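DUF1460 domain-containing protein (PDB 2IM9) is of unknown function but belongs to an N-acetylmuramoyl-L-alanine amidase-like family, and so may cleave the peptide from the sugar in bacterial cell-wall material. Local coordinates at residues T51-A54 / D55-S58; I60-Y63 / F64-T67; A106-S110 / L111-Q115; A272-I275 / N276-L279. One frame throughout, in Å; residues are numbered along the deposited sequence.

All four contacts are local, and each sits where a helix or strand begins, ends or turns back. Contacts 1 and 2 lie at the two ends of helix 53-63, their centres about 14 Å apart: a serine N-cap opens it, and a beta turn follows its last residues. Contact 3 is a second serine-capped start, that of helix 111-122, and contact 4 is the hairpin turn between strands 264-275 and 278-285. Each mixes buried and exposed residues. Serine hydroxyls and backbone amides dominate contacts 1 and 3, with waters in contact 1, whereas aromatic rings carry contacts 2 and 4. Arg56 NE bonds Ala106 O, tying contact 1 to contact 3, while contacts 3 and 4 do not touch.

Contact 1 (T51-A54 / D55-S58); sequences TSMA and DRIS
Thr51 meets Arg56 at the N-cap of helix 53-63, where the two side chains cross at about a right angle and Thr51 OG1 lies 3.5 Å from Arg56 CG. A water joins their polar ends, bound to Thr51 OG1 and accepting from Arg56 NH1 in the plane of the guanidinium. Arg56 NE donates to Ala106 O of helix 95-107, so the guanidinium also ties the helix start to its neighbour.

Ser52 is the N-cap. Its OG stands between its own backbone N and carbonyl carbon (chi1 76°), which turns it back over the first turn to accept from Asp55 N at 3.1 Å, with a N-H...O angle of 156°. The Asp55 carboxylate is also linked to the cap through water, since one molecule accepts from Ser52 N and donates to Asp55 OD2. Ser52 O takes Arg56 N at 2.9 Å, starting the helical bonding.

Met53 faces the interior. Its CG lies 4.2 Å from Ile57 CD1, one turn on, and both side chains pack against Ala106 and Val317, so this side of the helix is wedged between helix 95-107 and the sheet. The Met53 sulfur sits at the edge of the Arg56 guanidinium, near its plane.

Ala54 contributes through its backbone: Ala54 O accepts from Ser58 N at 2.9 Å.

Contact 2 (I60-Y63 / F64-T67); sequences ISAY and FKGT
Two aromatic rings, Tyr63 and Phe64, make a T-shaped pair where helix 53-63 gives way to a turn. The edge of Tyr63 is directed at the face of Phe64, with centroids 5.1 Å apart and planes at 79°. Tyr63 CD2 stands over the centre of the Phe64 ring, 3.7 Å above its plane. The tyrosine ring reaches this place because its CG is anti to the backbone N (chi1 176°), whereas Phe64 CG lies beside its own N; neighbouring residues can thus bring their rings together. Phe93 makes a further edge-to-face pair with Phe64, and Leu105 also packs on it.

The apolar contacts extend back one turn. Ile60 and Phe64 run side by side in the same direction, with Ile60 CG2 3.9 Å from Phe64 CE2, and both rest against helix 95-107.

Backbone hydrogen bonds loosen here from the helical pattern to shorter spans. Phe64 N makes a weak bond to Ser61 O, and Lys65 N donates to Ala62 O at 3.0 Å. Phe64 O then accepts from both Thr67 N and Thr67 OG1, the latter at 2.9 Å, and the two donors arrive from the same face of its plane. One water lies within hydrogen-bonding distance of Tyr63 O, Lys65 O and Thr67 OG1, bridging the helix end and the turn; it can donate to two of them at a time.

The only charged group, Lys65 NZ, forms a salt bridge with Asp293. Phe64 to Thr67 form a type II beta turn, with glycine at its third position, Gly66, where phi is positive (88°).

Contact 3 (A106-S110 / L111-Q115); sequences ALANS and LESFQ
Leu111 is the first residue of helix 111-122, directly after the N-cap, Ser110, which ends a short connection from helix 95-107. The Leu111 side chain leads away from the connection and packs on Asn35 of helix 27-45.

Glu112 folds back over the cap. A bend in its chain (chi2 84°) brings OE1 to 3.5 Å from Ser110 CB, a contact without a bond; the charge of OE1 is instead met by Arg39 in a salt bridge.

Ser113 is the polar centre of the turn. Its OG is 2.8 Å from Ser110 OG in a hydrogen bond whose donor either serine could be, and it accepts from Asn109 N at 3.1 Å with a N-H...O angle of 149°. Both serine hydroxyls lie between their backbone N and carbonyl carbon, which turns them toward one another. Ser113 OG thereby bonds to both a backbone amide before the helix and the cap side chain. The methyl of Ala108 lies against it as well, with CB 3.2 Å from Ser113 OG.

Phe114 directs its ring away from the connection, onto Ile38, Ser104 and Leu105, while its CB stays 4.1 Å from Ala108 CB. Its backbone closes the first helical turn: Phe114 N donates to Ser110 O at 2.9 Å.

Contact 4 (A272-I275 / N276-L279); sequences AIWI and NNEL
The indole of Trp274 has Leu279 CD1 over one face, in a CH-pi contact at the end of the beta hairpin formed by strands 264-275 and 278-285. The methyl stands 3.6 Å from the centroid of the five-membered ring and only 13° off its normal. At the edge of the indole, near its plane, lies Asn277 O, 3.8 Å from Trp274 CZ3. The ring nitrogen is engaged as well, for Trp274 NE1 donates to Ile241 O outside the hairpin.

Pairing explains this overlap. Trp274 and Leu279 form an antiparallel non-hydrogen-bonded pair, and their side chains project from the same face of the sheet. Leu279 CG lies anti to the backbone N, and from there CD1 reaches the indole face and Ala272 CB, 3.9 Å away. Ile241 touches both Ala272 and Leu279, continuing the apolar patch.

The opposite face carries Ile275 and Glu278, the hydrogen-bonded pair next to the turn, whose side chains reach Asp293 and Ser295 of strand 290-295. Between them the chain reverses through a type I' turn, in which Asn276 and Asn277 both adopt positive phi.

Two bonds close the pair. Glu278 N reaches Ile275 O at 3.1 Å, whereas Ile275 N donates to Glu278 O at 2.9 Å, with a nearly straight N-H...O angle of 170°.

Contact 1 (T51-A54 / D55-S58)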
loop_
_atom_site.group_PDB
_atom_site.type_symbol
_atom_site.label_atom_id
_atom_site.label_comp_id
_atom_site.label_asym_id
_atom_site.label_seq_id
_atom_site.Cartn_x
_atom_site.Cartn_y
_atom_site.Cartn_z
ATOM N N THR A 51 23.765 -4.331 2.615
ATOM C CA THR A 51 23.250 -4.319 1.247
ATOM C C THR A 51 22.351 -3.102 1.044
ATOM O O THR A 51 21.830 -2.531 2.011
ATOM C CB THR A 51 22.439 -5.604 0.901
ATOM O OG1 THR A 51 21.131 -5.523 1.481
ATOM C CG2 THR A 51 23.134 -6.870 1.399
ATOM N N SER A 52 22.160 -2.727 -0.222
ATOM C CA SER A 52 21.345 -1.576 -0.595
ATOM C C SER A 52 19.885 -1.717 -0.130
ATOM O O SER A 52 19.400 -2.832 0.130
ATOM C CB SER A 52 21.380 -1.391 -2.107
ATOM O OG SER A 52 20.560 -2.356 -2.754
ATOM N N MET A 53 19.197 -0.586 -0.021
ATOM C CA MET A 53 17.802 -0.610 0.416
ATOM C C MET A 53 16.943 -1.355 -0.603
ATOM O O MET A 53 16.058 -2.107 -0.213
ATOM C CB MET A 53 17.252 0.806 0.658
ATOM C CG MET A 53 15.844 0.829 1.288
ATOM S SD MET A 53 15.655 -0.008 2.894
ATOM C CE MET A 53 16.833 0.885 3.915
ATOM N N ALA A 54 17.218 -1.167 -1.898
ATOM C CA ALA A 54 16.470 -1.899 -2.926
ATOM C C ALA A 54 16.640 -3.421 -2.785
ATOM O O ALA A 54 15.675 -4.188 -2.932
ATOM C CB ALA A 54 16.866 -1.427 -4.326
ATOM N N ASP A 55 17.858 -3.856 -2.463
ATOM C CA ASP A 55 18.119 -5.280 -2.262
ATOM C C ASP A 55 17.467 -5.800 -0.983
ATOM O O ASP A 55 17.004 -6.934 -0.951
ATOM C CB ASP A 55 19.625 -5.597 -2.275
ATOM C CG ASP A 55 20.230 -5.589 -3.701
ATOM O OD1 ASP A 55 19.484 -5.585 -4.710
ATOM O OD2 ASP A 55 21.474 -5.596 -3.811
ATOM N N ARG A 56 17.428 -4.979 0.060
ATOM C CA ARG A 56 16.668 -5.335 1.272
ATOM C C ARG A 56 15.178 -5.552 0.957
ATOM O O ARG A 56 14.558 -6.536 1.367
ATOM C CB ARG A 56 16.827 -4.238 2.321
ATOM C CG ARG A 56 18.188 -4.266 3.008
ATOM C CD ARG A 56 18.316 -3.163 4.055
ATOM N NE ARG A 56 17.401 -3.344 5.188
ATOM C CZ ARG A 56 17.677 -4.045 6.292
ATOM N NH1 ARG A 56 18.857 -4.669 6.442
ATOM N NH2 ARG A 56 16.770 -4.119 7.257
ATOM N N ILE A 57 14.609 -4.602 0.232
ATOM C CA ILE A 57 13.200 -4.698 -0.173
ATOM C C ILE A 57 12.988 -5.955 -0.998
ATOM O O ILE A 57 12.006 -6.646 -0.809
ATOM C CB ILE A 57 12.752 -3.447 -0.970
ATOM C CG1 ILE A 57 12.678 -2.225 -0.059
ATOM C CG2 ILE A 57 11.394 -3.701 -1.731
ATOM C CD1 ILE A 57 12.612 -0.920 -0.804
ATOM N N SER A 58 13.909 -6.251 -1.923
ATOM C CA SER A 58 13.755 -7.448 -2.748
ATOM C C SER A 58 13.807 -8.716 -1.901
ATOM O O SER A 58 12.969 -9.592 -2.061
ATOM C CB SER A 58 14.796 -7.501 -3.875
ATOM O OG SER A 58 14.614 -8.663 -4.679
HETATM O O HOH W 1 21.074 -5.223 4.436
HETATM O O HOH W 2 23.294 -4.618 -2.324
#

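Contact 2 (I60-Y63 / F64-T67)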
loop_
_atom_site.group_PDB
_atom_site.type_symbol
_atom_site.label_atom_id
_atom_site.label_comp_id
_atom_site.label_asym_id
_atom_site.label_seq_id
_atom_site.Cartn_x
_atom_site.Cartn_y
_atom_site.Cartn_z
ATOM N N ILE A 60 13.351 -9.124 1.445
ATOM C CA ILE A 60 12.247 -9.220 2.411
ATOM C C ILE A 60 10.905 -9.501 1.714
ATOM O O ILE A 60 10.127 -10.352 2.148
ATOM C CB ILE A 60 12.174 -7.953 3.276
ATOM C CG1 ILE A 60 13.438 -7.869 4.132
ATOM C CG2 ILE A 60 10.903 -7.944 4.164
ATOM C CD1 ILE A 60 13.723 -6.483 4.688
ATOM N N SER A 61 10.642 -8.792 0.619
ATOM C CA SER A 61 9.432 -9.060 -0.137
ATOM C C SER A 61 9.403 -10.524 -0.627
ATOM O O SER A 61 8.373 -11.187 -0.549
ATOM C CB SER A 61 9.269 -8.050 -1.277
ATOM O OG SER A 61 10.355 -8.096 -2.180
ATOM N N ALA A 62 10.553 -11.042 -1.065
ATOM C CA ALA A 62 10.654 -12.437 -1.524
ATOM C C ALA A 62 10.373 -13.442 -0.407
ATOM O O ALA A 62 9.748 -14.473 -0.639
ATOM C CB ALA A 62 12.007 -12.704 -2.129
ATOM N N TYR A 63 10.812 -13.116 0.796
ATOM C CA TYR A 63 10.672 -14.013 1.951
ATOM C C TYR A 63 9.206 -14.358 2.212
ATOM O O TYR A 63 8.891 -15.447 2.711
ATOM C CB TYR A 63 11.308 -13.363 3.172
ATOM C CG TYR A 63 11.147 -14.138 4.463
ATOM C CD1 TYR A 63 11.898 -15.294 4.711
ATOM C CD2 TYR A 63 10.251 -13.706 5.442
ATOM C CE1 TYR A 63 11.747 -16.007 5.910
ATOM C CE2 TYR A 63 10.092 -14.402 6.638
ATOM C CZ TYR A 63 10.840 -15.547 6.868
ATOM O OH TYR A 63 10.665 -16.223 8.052
ATOM N N PHE A 64 8.309 -13.431 1.871
ATOM C CA PHE A 64 6.873 -13.627 2.097
ATOM C C PHE A 64 6.105 -14.136 0.885
ATOM O O PHE A 64 4.896 -14.236 0.947
ATOM C CB PHE A 64 6.222 -12.333 2.603
ATOM C CG PHE A 64 6.722 -11.900 3.953
ATOM C CD1 PHE A 64 6.361 -12.605 5.110
ATOM C CD2 PHE A 64 7.561 -10.806 4.074
ATOM C CE1 PHE A 64 6.826 -12.208 6.361
ATOM C CE2 PHE A 64 8.040 -10.401 5.327
ATOM C CZ PHE A 64 7.674 -11.103 6.470
ATOM N N LYS A 65 6.784 -14.420 -0.233
ATOM C CA LYS A 65 6.071 -14.998 -1.383
ATOM C C LYS A 65 5.353 -16.283 -0.958
ATOM O O LYS A 65 5.901 -17.085 -0.182
ATOM C CB LYS A 65 7.011 -15.289 -2.556
ATOM C CG LYS A 65 7.380 -14.063 -3.375
ATOM C CD LYS A 65 8.509 -14.366 -4.355
ATOM C CE LYS A 65 8.043 -15.254 -5.493
ATOM N NZ LYS A 65 9.156 -15.414 -6.472
ATOM N N GLY A 66 4.134 -16.458 -1.460
ATOM C CA GLY A 66 3.317 -17.623 -1.147
ATOM C C GLY A 66 2.445 -17.506 0.090
ATOM O O GLY A 66 1.602 -18.369 0.331
ATOM N N THR A 67 2.639 -16.447 0.877
ATOM C CA THR A 67 1.772 -16.156 2.027
ATOM C C THR A 67 0.369 -15.779 1.561
ATOM O O THR A 67 0.204 -15.016 0.601
ATOM C CB THR A 67 2.357 -15.018 2.894
ATOM O OG1 THR A 67 3.672 -15.393 3.328
ATOM C CG2 THR A 67 1.491 -14.752 4.117
HETATM O O HOH W 3 6.174 -17.127 2.506
#

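Contact 3 (A106-S110 / L111-Q115)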
loop_
_atom_site.group_PDB
_atom_site.type_symbol
_atom_site.label_atom_id
_atom_site.label_comp_id
_atom_site.label_asym_id
_atom_site.label_seq_id
_atom_site.Cartn_x
_atom_site.Cartn_y
_atom_site.Cartn_z
ATOM N N ALA A 106 12.227 -3.411 5.958
ATOM C CA ALA A 106 13.430 -3.014 5.225
ATOM C C ALA A 106 14.089 -1.796 5.845
ATOM O O ALA A 106 15.311 -1.659 5.800
ATOM C CB ALA A 106 13.110 -2.757 3.742
ATOM N N LEU A 107 13.280 -0.908 6.415
ATOM C CA LEU A 107 13.773 0.323 7.002
ATOM C C LEU A 107 14.386 0.155 8.384
ATOM O O LEU A 107 15.130 1.032 8.824
ATOM C CB LEU A 107 12.638 1.332 7.107
ATOM C CG LEU A 107 12.164 1.963 5.805
ATOM C CD1 LEU A 107 10.942 2.787 6.149
ATOM C CD2 LEU A 107 13.264 2.827 5.199
ATOM N N ALA A 108 14.086 -0.965 9.038
ATOM C CA ALA A 108 14.450 -1.197 10.435
ATOM C C ALA A 108 15.521 -2.259 10.554
ATOM O O ALA A 108 15.813 -2.939 9.580
ATOM C CB ALA A 108 13.207 -1.616 11.216
ATOM N N ASN A 109 16.082 -2.407 11.762
ATOM C CA ASN A 109 17.126 -3.393 12.053
ATOM C C ASN A 109 16.776 -4.353 13.178
ATOM O O ASN A 109 17.623 -5.135 13.620
ATOM C CB ASN A 109 18.420 -2.693 12.461
ATOM C CG ASN A 109 19.201 -2.178 11.287
ATOM O OD1 ASN A 109 19.600 -1.017 11.273
ATOM N ND2 ASN A 109 19.448 -3.038 10.303
ATOM N N SER A 110 15.546 -4.275 13.670
ATOM C CA SER A 110 15.157 -5.030 14.857
ATOM C C SER A 110 13.640 -5.083 14.943
ATOM O O SER A 110 12.959 -4.247 14.353
ATOM C CB SER A 110 15.710 -4.343 16.114
ATOM O OG SER A 110 15.050 -3.106 16.363
ATOM N N LEU A 111 13.116 -6.039 15.705
ATOM C CA LEU A 111 11.665 -6.100 15.940
ATOM C C LEU A 111 11.150 -4.764 16.501
ATOM O O LEU A 111 10.097 -4.262 16.081
ATOM C CB LEU A 111 11.333 -7.258 16.882
ATOM C CG LEU A 111 9.907 -7.330 17.417
ATOM C CD1 LEU A 111 8.912 -7.646 16.296
ATOM C CD2 LEU A 111 9.801 -8.362 18.545
ATOM N N GLU A 112 11.900 -4.184 17.443
ATOM C CA GLU A 112 11.478 -2.935 18.097
ATOM C C GLU A 112 11.417 -1.748 17.117
ATOM O O GLU A 112 10.462 -0.957 17.123
ATOM C CB GLU A 112 12.425 -2.613 19.261
ATOM C CG GLU A 112 12.414 -3.668 20.382
ATOM C CD GLU A 112 13.329 -4.906 20.172
ATOM O OE1 GLU A 112 13.997 -5.077 19.116
ATOM O OE2 GLU A 112 13.359 -5.738 21.112
ATOM N N SER A 113 12.429 -1.629 16.263
ATOM C CA SER A 113 12.451 -0.512 15.314
ATOM C C SER A 113 11.423 -0.776 14.209
ATOM O O SER A 113 10.827 0.166 13.695
ATOM C CB SER A 113 13.865 -0.253 14.759
ATOM O OG SER A 113 14.411 -1.442 14.213
ATOM N N PHE A 114 11.204 -2.050 13.855
ATOM C CA PHE A 114 10.137 -2.393 12.882
ATOM C C PHE A 114 8.769 -1.924 13.390
ATOM O O PHE A 114 7.969 -1.333 12.646
ATOM C CB PHE A 114 10.093 -3.900 12.595
ATOM C CG PHE A 114 8.751 -4.380 12.080
ATOM C CD1 PHE A 114 8.396 -4.170 10.751
ATOM C CD2 PHE A 114 7.838 -4.999 12.927
ATOM C CE1 PHE A 114 7.156 -4.584 10.257
ATOM C CE2 PHE A 114 6.594 -5.426 12.435
ATOM C CZ PHE A 114 6.273 -5.221 11.095
ATOM N N GLN A 115 8.490 -2.207 14.656
ATOM C CA GLN A 115 7.220 -1.800 15.245
ATOM C C GLN A 115 7.027 -0.292 15.121
ATOM O O GLN A 115 5.961 0.189 14.714
ATOM C CB GLN A 115 7.181 -2.238 16.707
ATOM C CG GLN A 115 6.876 -3.699 16.862
ATOM C CD GLN A 115 7.155 -4.231 18.245
ATOM O OE1 GLN A 115 7.817 -3.581 19.057
ATOM N NE2 GLN A 115 6.689 -5.438 18.509
#

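Contact 4 (A272-I275 / N276-L279)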
loop_
_atom_site.group_PDB
_atom_site.type_symbol
_atom_site.label_atom_id
_atom_site.label_comp_id
_atom_site.label_asym_id
_atom_site.label_seq_id
_atom_site.Cartn_x
_atom_site.Cartn_y
_atom_site.Cartn_z
ATOM N N ALA A 272 8.038 -3.293 -7.736
ATOM C CA ALA A 272 8.734 -3.600 -8.985
ATOM C C ALA A 272 9.984 -4.364 -8.616
ATOM O O ALA A 272 10.824 -3.846 -7.888
ATOM C CB ALA A 272 9.119 -2.303 -9.726
ATOM N N ILE A 273 10.131 -5.582 -9.131
ATOM C CA ILE A 273 11.320 -6.378 -8.819
ATOM C C ILE A 273 11.924 -6.914 -10.122
ATOM O O ILE A 273 11.242 -7.617 -10.857
ATOM C CB ILE A 273 10.984 -7.579 -7.879
ATOM C CG1 ILE A 273 10.325 -7.123 -6.561
ATOM C CG2 ILE A 273 12.256 -8.435 -7.613
ATOM C CD1 ILE A 273 11.252 -6.327 -5.588
ATOM N N TRP A 274 13.183 -6.575 -10.384
ATOM C CA TRP A 274 13.900 -7.077 -11.567
ATOM C C TRP A 274 14.556 -8.424 -11.234
ATOM O O TRP A 274 15.309 -8.525 -10.266
ATOM C CB TRP A 274 14.977 -6.101 -11.994
ATOM C CG TRP A 274 14.443 -4.891 -12.685
ATOM C CD1 TRP A 274 14.088 -3.697 -12.110
ATOM C CD2 TRP A 274 14.187 -4.761 -14.083
ATOM N NE1 TRP A 274 13.634 -2.825 -13.086
ATOM C CE2 TRP A 274 13.678 -3.462 -14.300
ATOM C CE3 TRP A 274 14.338 -5.623 -15.183
ATOM C CZ2 TRP A 274 13.335 -2.996 -15.575
ATOM C CZ3 TRP A 274 13.991 -5.162 -16.444
ATOM C CH2 TRP A 274 13.488 -3.866 -16.631
ATOM N N ILE A 275 14.282 -9.441 -12.053
ATOM C CA ILE A 275 14.875 -10.773 -11.854
ATOM C C ILE A 275 15.260 -11.296 -13.213
ATOM O O ILE A 275 14.414 -11.429 -14.096
ATOM C CB ILE A 275 13.898 -11.778 -11.219
ATOM C CG1 ILE A 275 13.394 -11.301 -9.847
ATOM C CG2 ILE A 275 14.541 -13.212 -11.112
ATOM C CD1 ILE A 275 12.099 -12.017 -9.403
ATOM N N ASN A 276 16.546 -11.561 -13.383
ATOM C CA ASN A 276 17.051 -12.092 -14.639
ATOM C C ASN A 276 16.713 -11.154 -15.789
ATOM O O ASN A 276 16.325 -11.588 -16.867
ATOM C CB ASN A 276 16.524 -13.522 -14.889
ATOM C CG ASN A 276 17.394 -14.293 -15.882
ATOM O OD1 ASN A 276 18.619 -14.243 -15.791
ATOM N ND2 ASN A 276 16.759 -14.978 -16.844
ATOM N N ASN A 277 16.853 -9.855 -15.539
ATOM C CA ASN A 277 16.628 -8.823 -16.568
ATOM C C ASN A 277 15.184 -8.803 -17.103
ATOM O O ASN A 277 14.927 -8.379 -18.245
ATOM C CB ASN A 277 17.691 -8.944 -17.695
ATOM C CG ASN A 277 17.894 -7.648 -18.476
ATOM O OD1 ASN A 277 17.918 -6.555 -17.914
ATOM N ND2 ASN A 277 18.025 -7.772 -19.780
ATOM N N GLU A 278 14.246 -9.252 -16.263
ATOM C CA GLU A 278 12.811 -9.183 -16.532
ATOM C C GLU A 278 12.128 -8.497 -15.344
ATOM O O GLU A 278 12.513 -8.692 -14.197
ATOM C CB GLU A 278 12.224 -10.590 -16.739
ATOM C CG GLU A 278 10.713 -10.621 -17.081
ATOM C CD GLU A 278 10.182 -12.009 -17.480
ATOM O OE1 GLU A 278 10.907 -13.016 -17.310
ATOM O OE2 GLU A 278 9.022 -12.088 -17.954
ATOM N N LEU A 279 11.116 -7.691 -15.622
ATOM C CA LEU A 279 10.494 -6.908 -14.555
ATOM C C LEU A 279 9.217 -7.577 -14.054
ATOM O O LEU A 279 8.294 -7.838 -14.837
ATOM C CB LEU A 279 10.210 -5.490 -15.040
ATOM C CG LEU A 279 9.579 -4.494 -14.067
ATOM C CD1 LEU A 279 10.412 -4.357 -12.810
ATOM C CD2 LEU A 279 9.431 -3.158 -14.813
#